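Side-chain contact in pectate lyase (Bacillus, PDB 3VMV), which probably cleaves the polygalacturonate chains of pectate by elimination, as a parallel beta-helix enzyme of polysaccharide lyase family 1: residues E23-G28 / Q32-N37. Numbering follows the deposited sequence.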
loop_
_atom_site.group_PDB
_atom_site.type_symbol
_atom_site.label_atom_id
_atom_site.label_comp_id
_atom_site.label_asym_id
_atom_site.label_seq_id
_atom_site.Cartn_x
_atom_site.Cartn_y
_atom_site.Cartn_z
ATOM N N GLU A 23 3.431 -23.593 -5.242
ATOM C CA GLU A 23 2.103 -24.134 -5.262
ATOM C C GLU A 23 1.242 -23.242 -6.093
ATOM O O GLU A 23 1.504 -22.011 -6.181
ATOM C CB GLU A 23 1.540 -24.191 -3.842
ATOM C CG GLU A 23 2.116 -25.297 -2.996
ATOM C CD GLU A 23 1.571 -26.703 -3.350
ATOM O OE1 GLU A 23 0.458 -26.860 -3.902
ATOM O OE2 GLU A 23 2.235 -27.680 -3.020
ATOM N N TYR A 24 0.220 -23.825 -6.678
ATOM C CA TYR A 24 -0.794 -23.077 -7.374
ATOM C C TYR A 24 -2.117 -23.216 -6.641
ATOM O O TYR A 24 -2.566 -24.340 -6.351
ATOM C CB TYR A 24 -0.947 -23.571 -8.788
ATOM C CG TYR A 24 0.169 -23.153 -9.741
ATOM C CD1 TYR A 24 1.407 -23.801 -9.723
ATOM C CD2 TYR A 24 -0.047 -22.149 -10.662
ATOM C CE1 TYR A 24 2.423 -23.414 -10.619
ATOM C CE2 TYR A 24 0.927 -21.783 -11.559
ATOM C CZ TYR A 24 2.161 -22.405 -11.520
ATOM O OH TYR A 24 3.119 -22.006 -12.431
ATOM N N ALA A 25 -2.772 -22.084 -6.409
ATOM C CA ALA A 25 -4.027 -22.111 -5.666
ATOM C C ALA A 25 -5.078 -21.302 -6.387
ATOM O O ALA A 25 -4.782 -20.267 -6.975
ATOM C CB ALA A 25 -3.809 -21.497 -4.280
ATOM N N SER A 26 -6.318 -21.739 -6.307
ATOM C CA SER A 26 -7.399 -21.004 -6.943
ATOM C C SER A 26 -8.554 -20.763 -5.996
ATOM O O SER A 26 -9.590 -20.277 -6.411
ATOM C CB SER A 26 -7.896 -21.728 -8.198
ATOM O OG SER A 26 -8.178 -23.082 -7.891
ATOM N N THR A 27 -8.375 -21.090 -4.719
ATOM C CA THR A 27 -9.406 -20.748 -3.716
ATOM C C THR A 27 -8.715 -20.282 -2.442
ATOM O O THR A 27 -7.530 -20.588 -2.201
ATOM C CB THR A 27 -10.289 -21.970 -3.335
ATOM O OG1 THR A 27 -9.472 -22.940 -2.646
ATOM C CG2 THR A 27 -10.964 -22.600 -4.587
ATOM N N GLY A 28 -9.444 -19.543 -1.605
ATOM C CA GLY A 28 -8.874 -19.092 -0.352
ATOM C C GLY A 28 -8.567 -20.262 0.562
ATOM O O GLY A 28 -7.597 -20.217 1.325
ATOM N N GLN A 32 -5.080 -20.583 2.364
ATOM C CA GLN A 32 -4.990 -20.621 3.832
ATOM C C GLN A 32 -4.373 -21.949 4.319
ATOM O O GLN A 32 -3.553 -21.969 5.257
ATOM C CB GLN A 32 -6.367 -20.388 4.473
ATOM C CG GLN A 32 -6.278 -20.039 5.972
ATOM C CD GLN A 32 -5.585 -18.705 6.139
ATOM O OE1 GLN A 32 -6.125 -17.694 5.722
ATOM N NE2 GLN A 32 -4.398 -18.698 6.742
ATOM N N GLN A 33 -4.755 -23.056 3.684
ATOM C CA GLN A 33 -4.178 -24.347 4.068
ATOM C C GLN A 33 -2.706 -24.418 3.792
ATOM O O GLN A 33 -1.952 -24.989 4.590
ATOM C CB GLN A 33 -4.885 -25.463 3.338
ATOM C CG GLN A 33 -6.223 -25.664 3.891
ATOM C CD GLN A 33 -7.026 -26.633 3.058
ATOM O OE1 GLN A 33 -6.470 -27.392 2.253
ATOM N NE2 GLN A 33 -8.340 -26.595 3.228
ATOM N N LEU A 34 -2.271 -23.878 2.648
ATOM C CA LEU A 34 -0.850 -23.883 2.367
ATOM C C LEU A 34 -0.067 -23.144 3.461
ATOM O O LEU A 34 0.968 -23.629 3.940
ATOM C CB LEU A 34 -0.570 -23.232 1.023
ATOM C CG LEU A 34 -1.035 -24.030 -0.195
ATOM C CD1 LEU A 34 -0.847 -23.165 -1.389
ATOM C CD2 LEU A 34 -0.222 -25.326 -0.311
ATOM N N ILE A 35 -0.580 -21.990 3.863
ATOM C CA ILE A 35 0.065 -21.189 4.888
ATOM C C ILE A 35 0.094 -21.939 6.216
ATOM O O ILE A 35 1.134 -22.019 6.860
ATOM C CB ILE A 35 -0.673 -19.852 5.060
ATOM C CG1 ILE A 35 -0.461 -19.000 3.797
ATOM C CG2 ILE A 35 -0.238 -19.154 6.359
ATOM C CD1 ILE A 35 -1.431 -17.829 3.665
ATOM N N ASP A 36 -1.055 -22.479 6.623
ATOM C CA ASP A 36 -1.170 -23.097 7.948
ATOM C C ASP A 36 -0.409 -24.420 7.992
ATOM O O ASP A 36 0.272 -24.712 8.982
ATOM C CB ASP A 36 -2.636 -23.323 8.313
ATOM C CG ASP A 36 -3.424 -22.004 8.479
ATOM O OD1 ASP A 36 -2.837 -20.891 8.427
ATOM O OD2 ASP A 36 -4.650 -22.095 8.667
ATOM N N ASN A 37 -0.507 -25.207 6.922
ATOM C CA ASN A 37 0.208 -26.469 6.873
ATOM C C ASN A 37 1.710 -26.223 6.964
ATOM O O ASN A 37 2.426 -26.939 7.673
ATOM C CB ASN A 37 -0.111 -27.224 5.586
ATOM C CG ASN A 37 -1.499 -27.838 5.591
ATOM O OD1 ASN A 37 -2.159 -27.918 6.618
ATOM N ND2 ASN A 37 -1.928 -28.312 4.424
#
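Leu34 reaches from the helix onto the side chain of Glu23, its two methyls lying against one side of the carbon stem of the acid. CD1 lies 3.6 Å from Glu23 CB, and CD2 is equally close to Glu23 CG, at 3.6 Å. With CG anti to the carbonyl carbon (chi1 -75°) and the chain bent at chi2, the glutamate passes at a slant across the leucine, so that its carboxylate carbon CD also comes within 3.8 Å of Leu34 CD2. Replacing Glu23 by an alanine would probably leave CD2 of Leu34 without its lining of CG and CD and open a gap at this partly exposed margin. Inward the fit is looser across this pair of segments: Ala25 CB only grazes Leu34 CD1, at 4.5 Å. At the far end Gln32 N donates to Gly28 O over 2.7 Å, an almost straight bond (171°) of the helix's first turn. The Gln32 amide turns away from the strand; NE2 donates a hydrogen bond to Asp36 OD1 from above the carboxylate plane, while OE1 accepts from Asp67 N. Thr27 OG1 caps the start of helix 28-40 at Gln30 N. This helix packs against the start of the beta-helix, where strand 21-25 runs parallel to strand 48-52 and Ile50 touches both Ala25 and Leu34.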